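Local coordinates for protein neurotoxin (Clostridium botulinum, PDB 3N7L) that probably binds gangliosides on the neuronal surface, serving as the receptor-binding domain of a botulinum neurotoxin of serotype D/C, at residues 33-38 and 43-48; 92-97 and 101-106; 304-307 and 312-315; 387-390 and 395-398. All coordinates share one frame; numbering follows the deposited sequence.

Contact 1: residues 33-38 and 43-48; sequences NVQLNP and DFKLGS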
loop_
_atom_site.group_PDB
_atom_site.type_symbol
_atom_site.label_atom_id
_atom_site.label_comp_id
_atom_site.label_asym_id
_atom_site.label_seq_id
_atom_site.Cartn_x
_atom_site.Cartn_y
_atom_site.Cartn_z
ATOM N N ASN A 33 18.051 17.319 -1.168
ATOM C CA ASN A 33 16.865 17.103 -0.353
ATOM C C ASN A 33 16.477 15.627 -0.215
ATOM O O ASN A 33 15.585 15.145 -0.913
ATOM C CB ASN A 33 15.703 17.897 -0.960
ATOM C CG ASN A 33 14.450 17.870 -0.102
ATOM O OD1 ASN A 33 13.392 18.340 -0.525
ATOM N ND2 ASN A 33 14.562 17.330 1.108
ATOM N N VAL A 34 17.159 14.923 0.683
ATOM C CA VAL A 34 16.879 13.513 0.947
ATOM C C VAL A 34 16.484 13.390 2.413
ATOM O O VAL A 34 17.298 13.643 3.298
ATOM C CB VAL A 34 18.115 12.626 0.704
ATOM C CG1 VAL A 34 17.792 11.177 1.055
ATOM C CG2 VAL A 34 18.559 12.734 -0.747
ATOM N N GLN A 35 15.241 12.999 2.674
ATOM C CA GLN A 35 14.780 12.877 4.053
ATOM C C GLN A 35 14.715 11.439 4.522
ATOM O O GLN A 35 14.195 10.572 3.823
ATOM C CB GLN A 35 13.408 13.524 4.206
ATOM C CG GLN A 35 13.364 14.953 3.686
ATOM C CD GLN A 35 11.983 15.559 3.773
ATOM O OE1 GLN A 35 11.677 16.532 3.084
ATOM N NE2 GLN A 35 11.138 14.990 4.629
ATOM N N LEU A 36 15.244 11.199 5.717
ATOM C CA LEU A 36 15.249 9.869 6.301
ATOM C C LEU A 36 14.187 9.760 7.385
ATOM O O LEU A 36 14.078 10.625 8.254
ATOM C CB LEU A 36 16.623 9.556 6.899
ATOM C CG LEU A 36 17.841 9.612 5.972
ATOM C CD1 LEU A 36 19.070 9.151 6.743
ATOM C CD2 LEU A 36 17.623 8.728 4.759
ATOM N N ASN A 37 13.400 8.692 7.325
ATOM C CA ASN A 37 12.348 8.460 8.302
ATOM C C ASN A 37 12.992 7.835 9.542
ATOM O O ASN A 37 13.623 6.782 9.454
ATOM C CB ASN A 37 11.290 7.525 7.703
ATOM C CG ASN A 37 10.082 7.341 8.605
ATOM O OD1 ASN A 37 9.118 6.665 8.237
ATOM N ND2 ASN A 37 10.126 7.937 9.793
ATOM N N PRO A 38 12.851 8.488 10.712
ATOM C CA PRO A 38 13.418 8.009 11.980
ATOM C C PRO A 38 12.730 6.774 12.557
ATOM O O PRO A 38 13.247 6.150 13.483
ATOM C CB PRO A 38 13.287 9.226 12.891
ATOM C CG PRO A 38 12.007 9.828 12.425
ATOM C CD PRO A 38 12.151 9.770 10.912
ATOM N N ASP A 43 12.397 4.483 5.714
ATOM C CA ASP A 43 12.579 4.789 4.302
ATOM C C ASP A 43 13.292 6.124 4.099
ATOM O O ASP A 43 13.420 6.921 5.032
ATOM C CB ASP A 43 11.208 4.890 3.659
ATOM C CG ASP A 43 10.345 5.941 4.338
ATOM O OD1 ASP A 43 10.470 7.135 3.995
ATOM O OD2 ASP A 43 9.566 5.578 5.245
ATOM N N PHE A 44 13.781 6.352 2.886
ATOM C CA PHE A 44 14.374 7.634 2.567
ATOM C C PHE A 44 13.462 8.205 1.482
ATOM O O PHE A 44 12.898 7.455 0.671
ATOM C CB PHE A 44 15.850 7.519 2.128
ATOM C CG PHE A 44 16.095 6.702 0.881
ATOM C CD1 PHE A 44 16.031 7.290 -0.379
ATOM C CD2 PHE A 44 16.501 5.372 0.977
ATOM C CE1 PHE A 44 16.380 6.573 -1.527
ATOM C CE2 PHE A 44 16.852 4.641 -0.163
ATOM C CZ PHE A 44 16.793 5.245 -1.419
ATOM N N LYS A 45 13.283 9.519 1.497
ATOM C CA LYS A 45 12.397 10.175 0.548
ATOM C C LYS A 45 13.093 11.136 -0.411
ATOM O O LYS A 45 13.941 11.935 -0.004
ATOM C CB LYS A 45 11.312 10.917 1.325
ATOM C CG LYS A 45 10.294 11.653 0.476
ATOM C CD LYS A 45 9.450 12.546 1.373
ATOM C CE LYS A 45 8.392 13.300 0.595
ATOM N NZ LYS A 45 7.618 14.196 1.498
ATOM N N LEU A 46 12.715 11.043 -1.683
ATOM C CA LEU A 46 13.249 11.880 -2.753
ATOM C C LEU A 46 12.078 12.536 -3.477
ATOM O O LEU A 46 10.952 12.049 -3.404
ATOM C CB LEU A 46 14.046 11.033 -3.751
ATOM C CG LEU A 46 15.494 10.659 -3.416
ATOM C CD1 LEU A 46 15.560 9.982 -2.069
ATOM C CD2 LEU A 46 16.054 9.743 -4.499
ATOM N N GLY A 47 12.343 13.637 -4.171
ATOM C CA GLY A 47 11.284 14.317 -4.896
ATOM C C GLY A 47 11.739 14.814 -6.254
ATOM O O GLY A 47 12.936 14.966 -6.494
ATOM N N SER A 48 10.792 15.053 -7.154
ATOM C CA SER A 48 11.124 15.553 -8.483
ATOM C C SER A 48 11.466 17.040 -8.364
ATOM O O SER A 48 11.890 17.675 -9.328
ATOM C CB SER A 48 9.946 15.339 -9.443
ATOM O OG SER A 48 8.748 15.906 -8.941
HETATM O O HOH W 1 14.292 15.803 -3.318
HETATM O O HOH W 2 11.374 9.510 4.612
#
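Q35 and K45 pair through both of their backbone polar groups, and this antiparallel hairpin is built outward from them. K45 N donates to Q35 O at 2.7 Å, while the return bond from Q35 N to K45 O is longer, 3.2 Å. Two residues further along, past the non-hydrogen-bonded pair L36 and F44, N37 N gives a nearly straight bond (167°) to D43 O at 2.9 Å. Q35 O carries more than its amide partner: F44 CA approaches it at 3.2 Å in a CA-H...O contact, and a water donates to it. That same water also lies 2.6 Å from D43 OD1, where it can donate too, but it has more acceptors around it than protons to offer, so the two links may not both be made at once. Where the strands part, a second water takes over. It donates to N33 O at 2.8 Å and weakly accepts from G47 N, bridging two groups that do not bond directly.

The apolar face is made by L36, F44, V34 and L46. L36 reaches over with CD2, which sits 3.4 Å from F44 CB, a tight fit. F44 CG lies between its backbone N and carbonyl carbon (chi1 61°), which sends the ring away from L36. V34 CG1 runs alongside L46 CD1, 4.0 Å off.

This is sheet packing in the concanavalin-like half of the domain. Strand 44-47 lies between strand 35-36 and strand 202-211, where F44 pairs with I205 and L46 with M203 through the backbone. L36 and F44 pack on L18 of strand 17-20, and F44 also meets L11 of strand 7-14.

Contact 2: residues 92-97 and 101-106; sequences TIIDSV and SGWSIG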
loop_
_atom_site.group_PDB
_atom_site.type_symbol
_atom_site.label_atom_id
_atom_site.label_comp_id
_atom_site.label_asym_id
_atom_site.label_seq_id
_atom_site.Cartn_x
_atom_site.Cartn_y
_atom_site.Cartn_z
ATOM N N THR A 92 13.203 8.704 -14.703
ATOM C CA THR A 92 14.143 7.637 -14.406
ATOM C C THR A 92 14.258 7.835 -12.896
ATOM O O THR A 92 14.383 8.972 -12.439
ATOM C CB THR A 92 15.512 7.864 -15.077
ATOM O OG1 THR A 92 15.356 7.817 -16.500
ATOM C CG2 THR A 92 16.499 6.787 -14.646
ATOM N N ILE A 93 14.180 6.755 -12.124
ATOM C CA ILE A 93 14.244 6.865 -10.667
ATOM C C ILE A 93 15.423 6.142 -10.014
ATOM O O ILE A 93 15.939 6.583 -8.987
ATOM C CB ILE A 93 12.933 6.364 -10.028
ATOM C CG1 ILE A 93 12.571 4.981 -10.580
ATOM C CG2 ILE A 93 11.805 7.346 -10.341
ATOM C CD1 ILE A 93 11.369 4.343 -9.898
ATOM N N ILE A 94 15.830 5.026 -10.602
ATOM C CA ILE A 94 16.956 4.246 -10.099
ATOM C C ILE A 94 17.735 3.912 -11.362
ATOM O O ILE A 94 17.290 3.102 -12.180
ATOM C CB ILE A 94 16.489 2.942 -9.409
ATOM C CG1 ILE A 94 15.462 3.266 -8.316
ATOM C CG2 ILE A 94 17.686 2.230 -8.773
ATOM C CD1 ILE A 94 14.852 2.030 -7.670
ATOM N N ASP A 95 18.889 4.550 -11.523
ATOM C CA ASP A 95 19.690 4.358 -12.723
ATOM C C ASP A 95 21.078 3.787 -12.491
ATOM O O ASP A 95 21.791 4.200 -11.576
ATOM C CB ASP A 95 19.838 5.691 -13.459
ATOM C CG ASP A 95 20.483 5.529 -14.820
ATOM O OD1 ASP A 95 19.795 5.040 -15.744
ATOM O OD2 ASP A 95 21.676 5.878 -14.965
ATOM N N SER A 96 21.462 2.844 -13.339
ATOM C CA SER A 96 22.785 2.239 -13.247
ATOM C C SER A 96 23.318 2.064 -14.670
ATOM O O SER A 96 23.673 0.966 -15.096
ATOM C CB SER A 96 22.714 0.893 -12.518
ATOM O OG SER A 96 24.001 0.493 -12.071
ATOM N N VAL A 97 23.332 3.177 -15.398
ATOM C CA VAL A 97 23.820 3.244 -16.775
ATOM C C VAL A 97 24.966 4.248 -16.757
ATOM O O VAL A 97 24.788 5.377 -16.308
ATOM C CB VAL A 97 22.728 3.771 -17.744
ATOM C CG1 VAL A 97 23.343 4.101 -19.095
ATOM C CG2 VAL A 97 21.633 2.732 -17.914
ATOM N N SER A 101 25.147 2.147 -21.251
ATOM C CA SER A 101 25.062 0.709 -21.021
ATOM C C SER A 101 24.847 0.412 -19.536
ATOM O O SER A 101 25.380 1.110 -18.672
ATOM C CB SER A 101 26.339 0.013 -21.507
ATOM O OG SER A 101 26.143 -1.387 -21.642
ATOM N N GLY A 102 24.065 -0.630 -19.257
ATOM C CA GLY A 102 23.787 -1.022 -17.886
ATOM C C GLY A 102 22.311 -1.335 -17.715
ATOM O O GLY A 102 21.691 -1.929 -18.598
ATOM N N TRP A 103 21.742 -0.962 -16.574
ATOM C CA TRP A 103 20.317 -1.189 -16.355
ATOM C C TRP A 103 19.689 0.040 -15.716
ATOM O O TRP A 103 20.377 0.849 -15.094
ATOM C CB TRP A 103 20.064 -2.434 -15.487
ATOM C CG TRP A 103 20.627 -2.390 -14.095
ATOM C CD1 TRP A 103 21.755 -3.010 -13.653
ATOM C CD2 TRP A 103 20.071 -1.711 -12.958
ATOM N NE1 TRP A 103 21.941 -2.764 -12.311
ATOM C CE2 TRP A 103 20.923 -1.970 -11.859
ATOM C CE3 TRP A 103 18.937 -0.910 -12.760
ATOM C CZ2 TRP A 103 20.676 -1.456 -10.580
ATOM C CZ3 TRP A 103 18.692 -0.399 -11.483
ATOM C CH2 TRP A 103 19.560 -0.675 -10.413
ATOM N N SER A 104 18.380 0.182 -15.880
ATOM C CA SER A 104 17.682 1.328 -15.318
ATOM C C SER A 104 16.237 1.001 -14.980
ATOM O O SER A 104 15.636 0.096 -15.564
ATOM C CB SER A 104 17.719 2.496 -16.309
ATOM O OG SER A 104 17.179 3.670 -15.731
ATOM N N ILE A 105 15.694 1.746 -14.022
ATOM C CA ILE A 105 14.313 1.583 -13.599
ATOM C C ILE A 105 13.653 2.945 -13.702
ATOM O O ILE A 105 14.152 3.931 -13.156
ATOM C CB ILE A 105 14.208 1.098 -12.137
ATOM C CG1 ILE A 105 14.753 -0.331 -12.020
ATOM C CG2 ILE A 105 12.754 1.157 -11.678
ATOM C CD1 ILE A 105 14.754 -0.878 -10.606
ATOM N N GLY A 106 12.535 3.000 -14.414
ATOM C CA GLY A 106 11.833 4.259 -14.557
ATOM C C GLY A 106 10.333 4.071 -14.534
ATOM O O GLY A 106 9.825 2.947 -14.410
HETATM O O HOH W 3 24.911 -2.377 -11.302
#
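S96 rests its CB over one face of the W103 indole, in a beta hairpin of the concanavalin-like half interrupted by a classic bulge. The CH-pi contact is well centred: S96 CB stands 3.7 Å from the centroid of the six-membered ring, 20° off its normal. I94 reaches the same ring from the edge, CG2 being 3.8 Å from W103 CH2. The ring lies across the hairpin because W103 CG sits between its backbone N and carbonyl carbon (chi1 62°). I94 and I105 point the same way, side by side, with their CB atoms 4.0 Å apart; F77 of strand 72-82 packs against both.

The opposite face is polar. S104 OG donates to D95 OD1 at 3.0 Å, and OD1 receives it on the lone pair turned away from the other carboxylate oxygen. D95 OD2 meanwhile accepts from V97 N at 3.2 Å, met from above the carboxylate plane, which makes an Asx turn; two bonds thus hold the carboxylate's rotation. S96 OG, on the indole side, bonds to T180 O. At the bulge, I93 and I94 both face I105, and its single carbonyl serves the two amides: I105 O accepts from I93 N at 3.0 Å and from I94 N at 3.2 Å.

Contact 3: residues 304-307 and 312-315; sequences YFNT and KQYS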
loop_
_atom_site.group_PDB
_atom_site.type_symbol
_atom_site.label_atom_id
_atom_site.label_comp_id
_atom_site.label_asym_id
_atom_site.label_seq_id
_atom_site.Cartn_x
_atom_site.Cartn_y
_atom_site.Cartn_z
ATOM N N TYR A 304 -13.135 0.690 18.742
ATOM C CA TYR A 304 -14.408 1.272 18.334
ATOM C C TYR A 304 -14.140 2.484 17.438
ATOM O O TYR A 304 -12.995 2.929 17.300
ATOM C CB TYR A 304 -15.292 1.650 19.542
ATOM C CG TYR A 304 -14.762 2.733 20.464
ATOM C CD1 TYR A 304 -13.846 2.435 21.468
ATOM C CD2 TYR A 304 -15.215 4.054 20.351
ATOM C CE1 TYR A 304 -13.389 3.423 22.349
ATOM C CE2 TYR A 304 -14.768 5.049 21.221
ATOM C CZ TYR A 304 -13.856 4.728 22.219
ATOM O OH TYR A 304 -13.402 5.704 23.079
ATOM N N PHE A 305 -15.188 3.006 16.816
ATOM C CA PHE A 305 -15.031 4.134 15.907
ATOM C C PHE A 305 -15.802 5.386 16.295
ATOM O O PHE A 305 -16.988 5.327 16.597
ATOM C CB PHE A 305 -15.453 3.731 14.487
ATOM C CG PHE A 305 -14.722 2.536 13.948
ATOM C CD1 PHE A 305 -15.266 1.261 14.067
ATOM C CD2 PHE A 305 -13.487 2.685 13.315
ATOM C CE1 PHE A 305 -14.593 0.144 13.559
ATOM C CE2 PHE A 305 -12.809 1.584 12.807
ATOM C CZ PHE A 305 -13.366 0.305 12.929
ATOM N N ASN A 306 -15.116 6.520 16.265
ATOM C CA ASN A 306 -15.726 7.812 16.567
ATOM C C ASN A 306 -15.802 8.579 15.250
ATOM O O ASN A 306 -15.039 8.307 14.326
ATOM C CB ASN A 306 -14.849 8.613 17.544
ATOM C CG ASN A 306 -15.204 8.376 18.998
ATOM O OD1 ASN A 306 -14.423 8.696 19.892
ATOM N ND2 ASN A 306 -16.385 7.836 19.245
ATOM N N THR A 307 -16.725 9.529 15.162
ATOM C CA THR A 307 -16.837 10.355 13.965
ATOM C C THR A 307 -17.507 11.677 14.298
ATOM O O THR A 307 -18.500 11.714 15.016
ATOM C CB THR A 307 -17.631 9.660 12.833
ATOM O OG1 THR A 307 -17.705 10.539 11.698
ATOM C CG2 THR A 307 -19.042 9.296 13.296
ATOM N N LYS A 312 -20.619 17.673 16.643
ATOM C CA LYS A 312 -20.927 16.690 17.665
ATOM C C LYS A 312 -20.198 15.428 17.270
ATOM O O LYS A 312 -19.854 15.243 16.102
ATOM C CB LYS A 312 -22.435 16.424 17.735
ATOM C CG LYS A 312 -23.287 17.685 17.654
ATOM C CD LYS A 312 -24.670 17.529 18.287
ATOM C CE LYS A 312 -25.233 16.117 18.181
ATOM N NZ LYS A 312 -24.648 15.204 19.216
ATOM N N GLN A 313 -19.952 14.559 18.236
ATOM C CA GLN A 313 -19.259 13.324 17.924
ATOM C C GLN A 313 -20.123 12.117 18.240
ATOM O O GLN A 313 -20.820 12.072 19.255
ATOM C CB GLN A 313 -17.938 13.241 18.680
ATOM C CG GLN A 313 -16.864 12.557 17.875
ATOM C CD GLN A 313 -15.518 12.530 18.566
ATOM O OE1 GLN A 313 -14.483 12.407 17.910
ATOM N NE2 GLN A 313 -15.520 12.630 19.890
ATOM N N TYR A 314 -20.090 11.147 17.340
ATOM C CA TYR A 314 -20.857 9.933 17.508
ATOM C C TYR A 314 -19.889 8.763 17.467
ATOM O O TYR A 314 -18.715 8.927 17.138
ATOM C CB TYR A 314 -21.875 9.778 16.368
ATOM C CG TYR A 314 -22.821 10.949 16.198
ATOM C CD1 TYR A 314 -22.411 12.123 15.562
ATOM C CD2 TYR A 314 -24.121 10.891 16.699
ATOM C CE1 TYR A 314 -23.279 13.217 15.428
ATOM C CE2 TYR A 314 -24.995 11.973 16.576
ATOM C CZ TYR A 314 -24.569 13.132 15.942
ATOM O OH TYR A 314 -25.432 14.204 15.842
ATOM N N SER A 315 -20.381 7.587 17.829
ATOM C CA SER A 315 -19.571 6.381 17.754
ATOM C C SER A 315 -20.405 5.447 16.889
ATOM O O SER A 315 -21.635 5.548 16.875
ATOM C CB SER A 315 -19.342 5.768 19.138
ATOM O OG SER A 315 -20.563 5.508 19.799
#
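Q313 lays its amide against that of N306: the two side chains cross at about a right angle, yet their amide planes are stacked only 29° apart. Q313 OE1 comes 3.8 Å from N306 CB, and lower down the chain Q313 CG lies 3.4 Å from T307 O.

Y314 follows with the bonds that define the pair. Its N donates to T307 O at 2.9 Å in a nearly straight bond (172°), and its O accepts from T307 N at 2.9 Å. N306 ND2 adds a weak third link to Y314 O at 3.3 Å. The tyrosine ring turns its edge to T307 O. N306 OD1 is directed elsewhere, to a glycerol that Y304 OH also holds.

S315 sits opposite N306 in a non-hydrogen-bonded pair. Its CA donates to F305 O in a 3.0 Å CA-H...O contact, and its CB lies 3.6 Å from N306 ND2. S315 OG bonds instead to Q337 OE1 and L335 O.

The pair is an antiparallel hairpin of the beta-trefoil half. Strand 283-287 runs along the other edge of strand 302-308, and strand 329-335 flanks strand 313-318. Helix 339-345 covers the Y304 and S315 side, where I342 touches both residues.

Contact 4: residues 387-390 and 395-398; sequences GDDY and EYLI. With SO4 (sulfate ion), chain B.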
loop_
_atom_site.group_PDB
_atom_site.type_symbol
_atom_site.label_atom_id
_atom_site.label_comp_id
_atom_site.label_asym_id
_atom_site.label_seq_id
_atom_site.Cartn_x
_atom_site.Cartn_y
_atom_site.Cartn_z
ATOM N N GLY A 387 -34.165 8.851 9.263
ATOM C CA GLY A 387 -34.415 10.270 9.442
ATOM C C GLY A 387 -35.856 10.690 9.221
ATOM O O GLY A 387 -36.778 10.152 9.838
ATOM N N ASP A 388 -36.054 11.652 8.327
ATOM C CA ASP A 388 -37.391 12.142 8.045
ATOM C C ASP A 388 -38.194 11.292 7.057
ATOM O O ASP A 388 -39.259 11.716 6.608
ATOM C CB ASP A 388 -37.330 13.597 7.564
ATOM C CG ASP A 388 -36.603 13.749 6.244
ATOM O OD1 ASP A 388 -36.424 14.907 5.799
ATOM O OD2 ASP A 388 -36.212 12.721 5.647
ATOM N N ASP A 389 -37.699 10.102 6.712
ATOM C CA ASP A 389 -38.446 9.225 5.806
ATOM C C ASP A 389 -39.775 8.947 6.489
ATOM O O ASP A 389 -39.804 8.611 7.676
ATOM C CB ASP A 389 -37.732 7.892 5.583
ATOM C CG ASP A 389 -36.528 8.019 4.689
ATOM O OD1 ASP A 389 -36.423 9.039 3.978
ATOM O OD2 ASP A 389 -35.695 7.087 4.689
ATOM N N TYR A 390 -40.871 9.067 5.747
ATOM C CA TYR A 390 -42.183 8.842 6.343
ATOM C C TYR A 390 -43.124 7.965 5.528
ATOM O O TYR A 390 -43.484 6.868 5.960
ATOM C CB TYR A 390 -42.852 10.195 6.625
ATOM C CG TYR A 390 -44.131 10.096 7.423
ATOM C CD1 TYR A 390 -45.371 10.031 6.791
ATOM C CD2 TYR A 390 -44.098 10.052 8.819
ATOM C CE1 TYR A 390 -46.550 9.925 7.526
ATOM C CE2 TYR A 390 -45.272 9.944 9.565
ATOM C CZ TYR A 390 -46.493 9.882 8.912
ATOM O OH TYR A 390 -47.649 9.774 9.646
ATOM N N GLU A 395 -34.144 2.728 -0.614
ATOM C CA GLU A 395 -32.962 1.879 -0.660
ATOM C C GLU A 395 -31.779 2.683 -0.129
ATOM O O GLU A 395 -31.540 3.806 -0.563
ATOM C CB GLU A 395 -32.676 1.431 -2.102
ATOM C CG GLU A 395 -33.622 0.342 -2.628
ATOM C CD GLU A 395 -33.267 -1.059 -2.122
ATOM O OE1 GLU A 395 -34.145 -1.949 -2.160
ATOM O OE2 GLU A 395 -32.109 -1.279 -1.702
ATOM N N TYR A 396 -31.059 2.107 0.825
ATOM C CA TYR A 396 -29.887 2.745 1.402
ATOM C C TYR A 396 -28.744 1.748 1.394
ATOM O O TYR A 396 -28.919 0.589 1.791
ATOM C CB TYR A 396 -30.145 3.178 2.859
ATOM C CG TYR A 396 -31.096 4.346 3.006
ATOM C CD1 TYR A 396 -30.737 5.621 2.564
ATOM C CD2 TYR A 396 -32.365 4.169 3.546
ATOM C CE1 TYR A 396 -31.631 6.693 2.652
ATOM C CE2 TYR A 396 -33.264 5.232 3.638
ATOM C CZ TYR A 396 -32.890 6.488 3.188
ATOM O OH TYR A 396 -33.780 7.538 3.259
ATOM N N LEU A 397 -27.581 2.195 0.930
ATOM C CA LEU A 397 -26.394 1.353 0.920
ATOM C C LEU A 397 -25.841 1.619 2.312
ATOM O O LEU A 397 -25.476 2.755 2.640
ATOM C CB LEU A 397 -25.411 1.819 -0.153
ATOM C CG LEU A 397 -24.094 1.048 -0.276
ATOM C CD1 LEU A 397 -24.371 -0.442 -0.529
ATOM C CD2 LEU A 397 -23.270 1.645 -1.408
ATOM N N ILE A 398 -25.791 0.578 3.135
ATOM C CA ILE A 398 -25.356 0.746 4.509
ATOM C C ILE A 398 -24.378 -0.293 5.026
ATOM O O ILE A 398 -24.266 -1.391 4.481
ATOM C CB ILE A 398 -26.558 0.667 5.468
ATOM C CG1 ILE A 398 -27.196 -0.728 5.360
ATOM C CG2 ILE A 398 -27.592 1.743 5.129
ATOM C CD1 ILE A 398 -28.074 -1.105 6.538
HETATM S S SO4 B . -40.928 10.061 2.199
HETATM O O1 SO4 B . -41.581 10.109 0.888
HETATM O O2 SO4 B . -41.819 10.645 3.215
HETATM O O3 SO4 B . -39.656 10.826 2.164
HETATM O O4 SO4 B . -40.640 8.649 2.528
#
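D389 and Y396 meet where a loop of the beta-trefoil half, between strands 373-384 and 394-402, folds back on the second of those strands. The loop continues into W391 and F392, and it is probably the ganglioside binding loop known from serotypes C and D-SA. Its tie to the strand here is a single pair of side chains, the backbones being far apart: the CA atoms of D389 and E395 are 11.2 Å from each other.

The hydrogen bond comes first. Y396 OH donates to D389 OD2, modelled at 2.4 Å, a length so short that its exact value is doubtful. The two side chains approach from opposite directions, and the carboxylate lies nearly coplanar with the ring (19° between planes), so OD2 stands at the ring's edge, 3.2 Å from Y396 CE2. D389 CG lies beside its own backbone N (chi1 -74°), carrying the carboxylate across to the strand. L386 N also donates to D389 OD2, helping to set how the group is turned.

Charge supplies the second kind of interaction. K262 of strand 257-262 makes a salt bridge to D389 OD1 and a hydrogen bond to Y396 OH, so one ammonium touches both partners and would be expected to steady the carboxylate's negative charge.

The last kind is anion binding just beyond D389, by backbone amides and one imidazole. A sulfate, probably from the crystallisation liquor, is held by W391 N, F392 N and H394 NE2, and Y390 N splits its donation between two sulfate oxygens, reaching O2 at 3.1 Å and, weakly, O4 at 3.3 Å.

How the contacts relate
From the N terminus, the four contacts follow in series; none nests in or crosses another. Contact 1 closes the turn 39-42 and contact 2 the turn 98-100, both in the concanavalin-like half but in different sheets; their nearest atoms are about 5 Å apart without touching. The chain then passes into the beta-trefoil half, where contact 3 closes the connection 308-311 and contact 4 ties down the loop ahead of strand 394-402. These last two reach the same sheet, their centres about 20 Å apart. Contacts 2 and 4 lie on opposite sides of the chain's centre, about 56 Å between centres. Each contact joins segments within one half, and none spans the two.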